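PDB 2ON7: Na Glutathione S-transferase 1 from Necator americanus, which probably catalyses the conjugation of glutathione to electrophilic compounds, the detoxifying reaction characteristic of glutathione S-transferases. Local coordinates for residues V2-T7 against L54-K59; R19-L24 against F75-K80; A128-F133 against E176-V181. One frame throughout, in Å; residues are numbered along the deposited sequence.

Contact 1: V2-T7 against L54-K59; sequences VHYKLT and LEVDGK
With its CG set beside the backbone N (chi1 -64°), Y4 lays its ring alongside L54 and V56; D57, at a similar chi1 of -62°, turns its carboxylate back to the amide of H3. The backbones of 4-7 and 54-56 run antiparallel. K5 and E55 form the hydrogen-bonded pair, K5 N to E55 O at 3.0 Å and E55 N to K5 O at 2.9 Å, while Y4–V56 and L6–L54 are non-hydrogen-bonded pairs. Past the last bridge D57 prolongs the ladder: its N gives H3 O a 2.8 Å bond, and its OD2 takes the N-H of H3 at 3.1 Å, nearly straight at 170° but from above the carboxylate plane. A water bridges H3 O and G58 N, so H3 O accepts two donors.

The two faces differ. On one, Y4 CE1 lies 4.0 Å from V56 CB, its CD1 rests near a methyl of L54, and V2 adds CG1 against V56 CG2 at 3.9 Å. Helices 16-25 and 64-75 cover Y4 and L54, so a large aromatic ring and a branched aliphatic chain suit these places, whereas V56 also packs on F83 of the second subunit. On the other face K5 and E55 run side by side; K5 CE comes within 3.6 Å of E55 OE1, but the charged ends stay too far apart for a salt bridge. Both residues are partly exposed, so long charged side chains suit this face: their aliphatic parts pack while their ends can reach solvent.

The pairing joins the first strand of the thioredoxin-like domain to a hairpin whose type I' turn, V56 to K59, holds D57 and G58 at positive phi; at G58 a side chain would collide with the carbonyl O of D57, so glycine fits. Chemically, the backbone ladder joins the strands and the D57 bonds extend it past their ends, leaving K5–E55 to add probably modest electrostatic attraction.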
loop_
_atom_site.group_PDB
_atom_site.type_symbol
_atom_site.label_atom_id
_atom_site.label_comp_id
_atom_site.label_asym_id
_atom_site.label_seq_id
_atom_site.Cartn_x
_atom_site.Cartn_y
_atom_site.Cartn_z
ATOM N N VAL A 2 6.456 -25.185 -8.246
ATOM C CA VAL A 2 6.864 -23.793 -8.327
ATOM C C VAL A 2 8.166 -23.581 -7.574
ATOM O O VAL A 2 8.296 -24.030 -6.429
ATOM C CB VAL A 2 5.780 -22.819 -7.772
ATOM C CG1 VAL A 2 6.219 -21.355 -7.956
ATOM C CG2 VAL A 2 4.422 -23.084 -8.444
ATOM N N HIS A 3 9.113 -22.934 -8.262
ATOM C CA HIS A 3 10.324 -22.347 -7.700
ATOM C C HIS A 3 10.160 -20.920 -7.240
ATOM O O HIS A 3 9.836 -20.031 -8.035
ATOM C CB HIS A 3 11.423 -22.320 -8.742
ATOM C CG HIS A 3 12.309 -23.512 -8.702
ATOM N ND1 HIS A 3 12.287 -24.488 -9.677
ATOM C CD2 HIS A 3 13.239 -23.892 -7.801
ATOM C CE1 HIS A 3 13.163 -25.428 -9.373
ATOM N NE2 HIS A 3 13.759 -25.087 -8.243
ATOM N N TYR A 4 10.425 -20.698 -5.957
ATOM C CA TYR A 4 10.401 -19.370 -5.329
ATOM C C TYR A 4 11.782 -18.897 -4.919
ATOM O O TYR A 4 12.596 -19.629 -4.332
ATOM C CB TYR A 4 9.530 -19.383 -4.092
ATOM C CG TYR A 4 8.083 -19.671 -4.382
ATOM C CD1 TYR A 4 7.224 -18.689 -4.873
ATOM C CD2 TYR A 4 7.576 -20.947 -4.175
ATOM C CE1 TYR A 4 5.881 -18.997 -5.134
ATOM C CE2 TYR A 4 6.279 -21.249 -4.417
ATOM C CZ TYR A 4 5.434 -20.297 -4.900
ATOM O OH TYR A 4 4.149 -20.701 -5.118
ATOM N N LYS A 5 12.044 -17.641 -5.207
ATOM C CA LYS A 5 13.278 -17.018 -4.744
ATOM C C LYS A 5 12.935 -15.648 -4.177
ATOM O O LYS A 5 12.265 -14.882 -4.836
ATOM C CB LYS A 5 14.252 -16.887 -5.918
ATOM C CG LYS A 5 15.367 -15.918 -5.714
ATOM C CD LYS A 5 16.374 -16.168 -6.805
ATOM C CE LYS A 5 17.045 -14.921 -7.328
ATOM N NZ LYS A 5 18.383 -15.326 -7.875
ATOM N N LEU A 6 13.388 -15.343 -2.971
ATOM C CA LEU A 6 13.197 -14.000 -2.396
ATOM C C LEU A 6 14.553 -13.373 -2.171
ATOM O O LEU A 6 15.413 -13.928 -1.467
ATOM C CB LEU A 6 12.415 -14.053 -1.060
ATOM C CG LEU A 6 12.113 -12.774 -0.274
ATOM C CD1 LEU A 6 10.947 -11.957 -0.909
ATOM C CD2 LEU A 6 11.868 -13.107 1.204
ATOM N N THR A 7 14.716 -12.209 -2.769
ATOM C CA THR A 7 15.952 -11.472 -2.785
ATOM C C THR A 7 15.724 -10.252 -1.939
ATOM O O THR A 7 14.772 -9.468 -2.176
ATOM C CB THR A 7 16.282 -11.040 -4.210
ATOM O OG1 THR A 7 16.210 -12.176 -5.070
ATOM C CG2 THR A 7 17.618 -10.437 -4.287
ATOM N N LEU A 54 10.472 -10.890 -5.365
ATOM C CA LEU A 54 10.084 -12.318 -5.435
ATOM C C LEU A 54 10.081 -12.794 -6.864
ATOM O O LEU A 54 9.326 -12.270 -7.700
ATOM C CB LEU A 54 8.654 -12.525 -4.865
ATOM C CG LEU A 54 8.033 -13.939 -4.967
ATOM C CD1 LEU A 54 8.680 -14.862 -3.987
ATOM C CD2 LEU A 54 6.509 -13.912 -4.779
ATOM N N GLU A 55 10.918 -13.774 -7.173
ATOM C CA GLU A 55 10.745 -14.460 -8.436
ATOM C C GLU A 55 9.964 -15.721 -8.192
ATOM O O GLU A 55 10.244 -16.436 -7.235
ATOM C CB GLU A 55 12.051 -14.788 -9.091
ATOM C CG GLU A 55 12.867 -13.617 -9.449
ATOM C CD GLU A 55 14.195 -14.052 -10.017
ATOM O OE1 GLU A 55 14.529 -15.258 -9.921
ATOM O OE2 GLU A 55 14.906 -13.213 -10.587
ATOM N N VAL A 56 8.941 -15.934 -9.015
ATOM C CA VAL A 56 8.247 -17.206 -9.091
ATOM C C VAL A 56 8.435 -17.801 -10.478
ATOM O O VAL A 56 8.026 -17.202 -11.494
ATOM C CB VAL A 56 6.750 -17.145 -8.591
ATOM C CG1 VAL A 56 6.307 -15.737 -8.128
ATOM C CG2 VAL A 56 5.757 -17.879 -9.547
ATOM N N ASP A 57 9.098 -18.958 -10.522
ATOM C CA ASP A 57 9.578 -19.548 -11.768
ATOM C C ASP A 57 10.302 -18.504 -12.663
ATOM O O ASP A 57 10.134 -18.494 -13.869
ATOM C CB ASP A 57 8.442 -20.259 -12.546
ATOM C CG ASP A 57 7.819 -21.443 -11.784
ATOM O OD1 ASP A 57 6.562 -21.506 -11.705
ATOM O OD2 ASP A 57 8.553 -22.309 -11.275
ATOM N N GLY A 58 11.100 -17.631 -12.053
ATOM C CA GLY A 58 11.873 -16.623 -12.782
ATOM C C GLY A 58 11.132 -15.333 -13.076
ATOM O O GLY A 58 11.734 -14.363 -13.535
ATOM N N LYS A 59 9.829 -15.313 -12.842
ATOM C CA LYS A 59 9.023 -14.097 -13.084
ATOM C C LYS A 59 9.018 -13.210 -11.821
ATOM O O LYS A 59 8.602 -13.669 -10.755
ATOM C CB LYS A 59 7.581 -14.442 -13.544
ATOM C CG LYS A 59 7.517 -15.378 -14.790
ATOM C CD LYS A 59 6.429 -14.935 -15.800
ATOM C CE LYS A 59 6.330 -15.877 -16.998
ATOM N NZ LYS A 59 5.021 -15.749 -17.753
HETATM O O HOH W 1 12.213 -18.703 -9.304
#

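Contact 2: R19-L24 against F75-K80; sequences RQIFAL and FGFAGK
F75 meets the helix 16-25 first, its ring packing against I21 and F22. F75 CD1 lies 4.0 Å from I21 CG2, and its CE1 is a looser 4.4 Å from F22 CD1. F22 also meets the ring of Y4 and touches L71, so it belongs to a cluster of aromatic and aliphatic side chains between the sheet and its helices.

G76 then turns the chain. It is the first residue to leave helical angles after 64-75, and its positive phi of 72° with two bonds back into the last turn makes a Schellman motif. Glycine adopts this conformation readily, and the turn directs the next side chain, F77, at helix 16-25.

F77 makes the larger part of the contact. Its CB sits 3.9 Å from I21 CD1, the two side chains running antiparallel past one another, while its CZ reaches in to 3.6 Å from L24 CB. L24 CD1 stands over one face of the ring, toward the rim. I21 thus divides its branches: with CG2 anti to the backbone N and CG1 beside it (chi1 -68°), the former meets F75 and the latter carries CD1 to F77. A beta-branched residue serves two partners well here. The backbone of F77 bonds to W155, and I21 and L24 both touch L158, so helix 155-168 of the C-terminal domain closes over this corner.

The side chains meet carbon to carbon, without hydrogen bonds or charge pairs between the segments. The link between helix 16-25 and the turn leading toward helix 82-109 therefore probably depends on side-chain shape and exclusion of water rather than on directional bonds.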
loop_
_atom_site.group_PDB
_atom_site.type_symbol
_atom_site.label_atom_id
_atom_site.label_comp_id
_atom_site.label_asym_id
_atom_site.label_seq_id
_atom_site.Cartn_x
_atom_site.Cartn_y
_atom_site.Cartn_z
ATOM N N ARG A 19 8.921 -14.454 4.201
ATOM C CA ARG A 19 9.593 -15.592 4.806
ATOM C C ARG A 19 8.670 -16.321 5.756
ATOM O O ARG A 19 8.664 -17.539 5.815
ATOM C CB ARG A 19 10.863 -15.170 5.561
ATOM C CG ARG A 19 11.887 -14.552 4.694
ATOM C CD ARG A 19 13.054 -14.147 5.531
ATOM N NE ARG A 19 14.082 -13.498 4.728
ATOM C CZ ARG A 19 14.601 -12.300 4.976
ATOM N NH1 ARG A 19 14.199 -11.608 6.018
ATOM N NH2 ARG A 19 15.557 -11.819 4.187
ATOM N N GLN A 20 7.949 -15.538 6.544
ATOM C CA GLN A 20 7.007 -16.069 7.498
ATOM C C GLN A 20 5.864 -16.763 6.802
ATOM O O GLN A 20 5.412 -17.730 7.294
ATOM C CB GLN A 20 6.566 -14.999 8.534
ATOM C CG GLN A 20 7.685 -14.762 9.555
ATOM C CD GLN A 20 7.400 -13.713 10.613
ATOM O OE1 GLN A 20 8.319 -13.117 11.181
ATOM N NE2 GLN A 20 6.154 -13.494 10.893
ATOM N N ILE A 21 5.419 -16.291 5.651
ATOM C CA ILE A 21 4.368 -17.002 4.923
ATOM C C ILE A 21 4.840 -18.343 4.423
ATOM O O ILE A 21 4.200 -19.343 4.701
ATOM C CB ILE A 21 3.758 -16.201 3.772
ATOM C CG1 ILE A 21 2.958 -15.020 4.330
ATOM C CG2 ILE A 21 2.847 -17.115 2.942
ATOM C CD1 ILE A 21 1.475 -15.165 4.213
ATOM N N PHE A 22 5.978 -18.359 3.733
ATOM C CA PHE A 22 6.639 -19.599 3.288
ATOM C C PHE A 22 6.783 -20.652 4.393
ATOM O O PHE A 22 6.481 -21.834 4.170
ATOM C CB PHE A 22 8.033 -19.282 2.799
ATOM C CG PHE A 22 8.087 -18.676 1.420
ATOM C CD1 PHE A 22 7.365 -19.226 0.371
ATOM C CD2 PHE A 22 8.938 -17.601 1.154
ATOM C CE1 PHE A 22 7.443 -18.703 -0.872
ATOM C CE2 PHE A 22 9.024 -17.086 -0.101
ATOM C CZ PHE A 22 8.260 -17.638 -1.125
ATOM N N ALA A 23 7.275 -20.230 5.570
ATOM C CA ALA A 23 7.442 -21.149 6.710
ATOM C C ALA A 23 6.088 -21.615 7.227
ATOM O O ALA A 23 5.918 -22.765 7.581
ATOM C CB ALA A 23 8.260 -20.509 7.821
ATOM N N LEU A 24 5.081 -20.735 7.206
ATOM C CA LEU A 24 3.730 -21.229 7.529
ATOM C C LEU A 24 3.180 -22.283 6.516
ATOM O O LEU A 24 2.287 -23.066 6.826
ATOM C CB LEU A 24 2.766 -20.069 7.690
ATOM C CG LEU A 24 2.818 -19.254 8.984
ATOM C CD1 LEU A 24 1.953 -18.027 8.761
ATOM C CD2 LEU A 24 2.325 -20.029 10.219
ATOM N N PHE A 75 -1.257 -19.656 -0.587
ATOM C CA PHE A 75 -1.225 -20.622 0.531
ATOM C C PHE A 75 -2.348 -20.422 1.531
ATOM O O PHE A 75 -2.357 -21.046 2.571
ATOM C CB PHE A 75 0.147 -20.623 1.240
ATOM C CG PHE A 75 1.299 -20.792 0.292
ATOM C CD1 PHE A 75 2.165 -19.714 0.014
ATOM C CD2 PHE A 75 1.479 -21.999 -0.392
ATOM C CE1 PHE A 75 3.193 -19.849 -0.867
ATOM C CE2 PHE A 75 2.516 -22.136 -1.319
ATOM C CZ PHE A 75 3.362 -21.073 -1.554
ATOM N N GLY A 76 -3.295 -19.549 1.185
ATOM C CA GLY A 76 -4.502 -19.358 1.956
ATOM C C GLY A 76 -4.346 -18.640 3.283
ATOM O O GLY A 76 -4.994 -19.032 4.259
ATOM N N PHE A 77 -3.528 -17.578 3.316
ATOM C CA PHE A 77 -3.398 -16.696 4.474
ATOM C C PHE A 77 -3.801 -15.250 4.096
ATOM O O PHE A 77 -3.293 -14.258 4.689
ATOM C CB PHE A 77 -1.969 -16.711 5.020
ATOM C CG PHE A 77 -1.476 -18.083 5.475
ATOM C CD1 PHE A 77 -1.851 -18.604 6.709
ATOM C CD2 PHE A 77 -0.596 -18.827 4.679
ATOM C CE1 PHE A 77 -1.399 -19.870 7.145
ATOM C CE2 PHE A 77 -0.146 -20.076 5.104
ATOM C CZ PHE A 77 -0.554 -20.604 6.344
ATOM N N ALA A 78 -4.713 -15.130 3.126
ATOM C CA ALA A 78 -5.127 -13.823 2.620
ATOM C C ALA A 78 -6.447 -13.358 3.225
ATOM O O ALA A 78 -6.756 -12.156 3.200
ATOM C CB ALA A 78 -5.223 -13.821 1.068
ATOM N N GLY A 79 -7.216 -14.298 3.766
ATOM C CA GLY A 79 -8.623 -14.037 4.102
ATOM C C GLY A 79 -9.511 -15.071 3.428
ATOM O O GLY A 79 -9.138 -15.685 2.416
ATOM N N LYS A 80 -10.685 -15.275 4.019
ATOM C CA LYS A 80 -11.572 -16.372 3.647
ATOM C C LYS A 80 -12.614 -15.959 2.605
ATOM O O LYS A 80 -13.395 -16.792 2.104
ATOM C CB LYS A 80 -12.242 -16.949 4.899
ATOM C CG LYS A 80 -11.295 -17.698 5.842
ATOM C CD LYS A 80 -10.948 -19.126 5.372
ATOM C CE LYS A 80 -10.362 -20.012 6.519
ATOM N NZ LYS A 80 -11.217 -20.126 7.752
#

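Contact 3: A128-F133 against E176-V181; sequences ARDKFF and EGYPEV
Y178 presents one face of its ring to F133 and its hydroxyl to D130, with R129 lying against its CE1 corner. The ring of F133 stands edge-on to that face, a T-shaped (edge-to-face) pair with centroids 5.4 Å apart and planes at 73°. F133 also lays its CB over the same ring, 3.7 Å from the Y178 centroid in a CH-pi contact, so both the CB and one ring edge of the phenylalanine press on the tyrosine.

F133 is itself sandwiched. V181 CG1 sits over one face, 4.1 Å from the ring centroid, and R129 CG covers the opposite face. The flat, apolar phenylalanine fits between these aliphatic groups, and F174 and N164 add to its surroundings.

The guanidinium of R129 does not stack on Y178: the two planes are 65° apart, and Y178 CE1 points at the centre of one guanidinium face, 4.0 Å from CZ of R129. A bend at chi3 brings the arginine end round to D130, where R129 NH2 makes a 2.6 Å salt bridge to D130 OD1 on its syn lone pair. Y178 OH donates to the same OD1 at 3.1 Å, but approaches from above the carboxylate plane, 53° out of it. Tyrosine suits the site because one residue supplies both the broad face for F133 and a donor for D130. R129 NH1 reaches on to F174 O.

Through this contact helix 117-141 holds the start of helix 179-189, with Y178 at the N-cap position, inside the all-helical C-terminal domain. The salt bridge and the two donors on OD1 would probably favour the ionised carboxylate, and the bond to Y178 OH fixes the end of the tyrosine while the rings and V181 supply the apolar grip.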
loop_
_atom_site.group_PDB
_atom_site.type_symbol
_atom_site.label_atom_id
_atom_site.label_comp_id
_atom_site.label_asym_id
_atom_site.label_seq_id
_atom_site.Cartn_x
_atom_site.Cartn_y
_atom_site.Cartn_z
ATOM N N ALA A 128 2.598 8.568 16.544
ATOM C CA ALA A 128 2.303 7.628 15.478
ATOM C C ALA A 128 1.833 6.244 15.971
ATOM O O ALA A 128 1.010 5.593 15.332
ATOM C CB ALA A 128 3.537 7.463 14.566
ATOM N N ARG A 129 2.383 5.779 17.081
ATOM C CA ARG A 129 2.105 4.432 17.564
ATOM C C ARG A 129 0.736 4.383 18.255
ATOM O O ARG A 129 0.055 3.349 18.245
ATOM C CB ARG A 129 3.202 3.986 18.526
ATOM C CG ARG A 129 2.761 2.854 19.378
ATOM C CD ARG A 129 3.402 2.830 20.717
ATOM N NE ARG A 129 2.944 3.941 21.516
ATOM C CZ ARG A 129 3.127 4.061 22.826
ATOM N NH1 ARG A 129 3.777 3.120 23.516
ATOM N NH2 ARG A 129 2.646 5.130 23.436
ATOM N N ASP A 130 0.388 5.513 18.880
ATOM C CA ASP A 130 -0.852 5.680 19.623
ATOM C C ASP A 130 -2.021 5.647 18.657
ATOM O O ASP A 130 -3.043 4.996 18.887
ATOM C CB ASP A 130 -0.843 7.013 20.384
ATOM C CG ASP A 130 0.183 7.047 21.535
ATOM O OD1 ASP A 130 0.721 6.000 21.949
ATOM O OD2 ASP A 130 0.460 8.143 22.023
ATOM N N LYS A 131 -1.870 6.338 17.547
ATOM C CA LYS A 131 -2.921 6.295 16.573
ATOM C C LYS A 131 -3.005 4.874 16.044
ATOM O O LYS A 131 -4.074 4.279 16.088
ATOM C CB LYS A 131 -2.689 7.298 15.445
ATOM C CG LYS A 131 -3.805 7.325 14.418
ATOM C CD LYS A 131 -3.628 8.478 13.422
ATOM C CE LYS A 131 -2.609 8.117 12.358
ATOM N NZ LYS A 131 -2.354 9.284 11.480
ATOM N N PHE A 132 -1.876 4.313 15.607
ATOM C CA PHE A 132 -1.906 2.999 14.996
ATOM C C PHE A 132 -2.477 1.926 15.918
ATOM O O PHE A 132 -3.373 1.169 15.524
ATOM C CB PHE A 132 -0.542 2.601 14.446
ATOM C CG PHE A 132 -0.522 1.236 13.803
ATOM C CD1 PHE A 132 0.429 0.288 14.205
ATOM C CD2 PHE A 132 -1.437 0.905 12.800
ATOM C CE1 PHE A 132 0.470 -0.966 13.640
ATOM C CE2 PHE A 132 -1.393 -0.354 12.188
ATOM C CZ PHE A 132 -0.437 -1.289 12.624
ATOM N N PHE A 133 -1.983 1.890 17.142
ATOM C CA PHE A 133 -2.409 0.914 18.134
ATOM C C PHE A 133 -3.858 1.176 18.583
ATOM O O PHE A 133 -4.599 0.222 18.896
ATOM C CB PHE A 133 -1.441 0.927 19.318
ATOM C CG PHE A 133 -0.141 0.176 19.080
ATOM C CD1 PHE A 133 0.185 -0.357 17.818
ATOM C CD2 PHE A 133 0.766 0.004 20.131
ATOM C CE1 PHE A 133 1.404 -1.022 17.601
ATOM C CE2 PHE A 133 1.988 -0.684 19.945
ATOM C CZ PHE A 133 2.305 -1.203 18.674
ATOM N N GLU A 176 3.261 -0.566 26.223
ATOM C CA GLU A 176 2.796 -0.068 27.514
ATOM C C GLU A 176 1.270 0.140 27.645
ATOM O O GLU A 176 0.631 -0.437 28.537
ATOM C CB GLU A 176 3.576 1.198 27.934
ATOM C CG GLU A 176 4.783 0.918 28.841
ATOM C CD GLU A 176 5.289 2.137 29.685
ATOM O OE1 GLU A 176 4.899 3.295 29.465
ATOM O OE2 GLU A 176 6.129 1.921 30.574
ATOM N N GLY A 177 0.677 0.959 26.793
ATOM C CA GLY A 177 -0.752 1.266 27.006
ATOM C C GLY A 177 -1.694 0.346 26.244
ATOM O O GLY A 177 -2.847 0.672 26.046
ATOM N N TYR A 178 -1.189 -0.807 25.801
ATOM C CA TYR A 178 -1.904 -1.644 24.839
ATOM C C TYR A 178 -1.747 -3.144 25.192
ATOM O O TYR A 178 -0.919 -3.856 24.624
ATOM C CB TYR A 178 -1.459 -1.272 23.414
ATOM C CG TYR A 178 -1.531 0.239 23.163
ATOM C CD1 TYR A 178 -0.448 1.097 23.510
ATOM C CD2 TYR A 178 -2.700 0.828 22.632
ATOM C CE1 TYR A 178 -0.539 2.492 23.320
ATOM C CE2 TYR A 178 -2.791 2.209 22.423
ATOM C CZ TYR A 178 -1.724 3.031 22.764
ATOM O OH TYR A 178 -1.847 4.375 22.544
ATOM N N PRO A 179 -2.562 -3.625 26.149
ATOM C CA PRO A 179 -2.458 -5.039 26.504
ATOM C C PRO A 179 -2.882 -5.999 25.373
ATOM O O PRO A 179 -2.201 -6.994 25.145
ATOM C CB PRO A 179 -3.318 -5.173 27.778
ATOM C CG PRO A 179 -4.135 -3.929 27.859
ATOM C CD PRO A 179 -3.609 -2.908 26.901
ATOM N N GLU A 180 -3.964 -5.692 24.665
ATOM C CA GLU A 180 -4.430 -6.493 23.512
ATOM C C GLU A 180 -3.381 -6.713 22.395
ATOM O O GLU A 180 -3.247 -7.825 21.864
ATOM C CB GLU A 180 -5.679 -5.860 22.874
ATOM C CG GLU A 180 -6.868 -5.755 23.802
ATOM C CD GLU A 180 -6.743 -4.582 24.741
ATOM O OE1 GLU A 180 -6.076 -3.587 24.369
ATOM O OE2 GLU A 180 -7.285 -4.668 25.840
ATOM N N VAL A 181 -2.684 -5.645 22.017
ATOM C CA VAL A 181 -1.633 -5.720 21.007
ATOM C C VAL A 181 -0.516 -6.682 21.448
ATOM O O VAL A 181 -0.050 -7.498 20.670
ATOM C CB VAL A 181 -1.051 -4.305 20.697
ATOM C CG1 VAL A 181 0.196 -4.407 19.859
ATOM C CG2 VAL A 181 -2.091 -3.422 20.072
#

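Overall arrangement
Contacts 1 and 2 share one hydrophobic core, that of the thioredoxin-like domain: their centres are 16 Å apart, yet Y4 CB lies 3.7 Å from F22 CZ and Y4 OH 3.7 Å from F75 CZ, while L6 packs on R19. Their segments alternate along the chain, so strand, helix, hairpin and turn interlock. Contact 3 opens later, in the helical domain, with centres 36 Å from contact 1 and 25 Å from contact 2, and nearest atoms about 21 and 13 Å away. Contact 2 is the one that looks toward that domain, through L158. In this family the thioredoxin-like domain supplies most of the glutathione site, so contacts 1 and 2 probably belong to its scaffold.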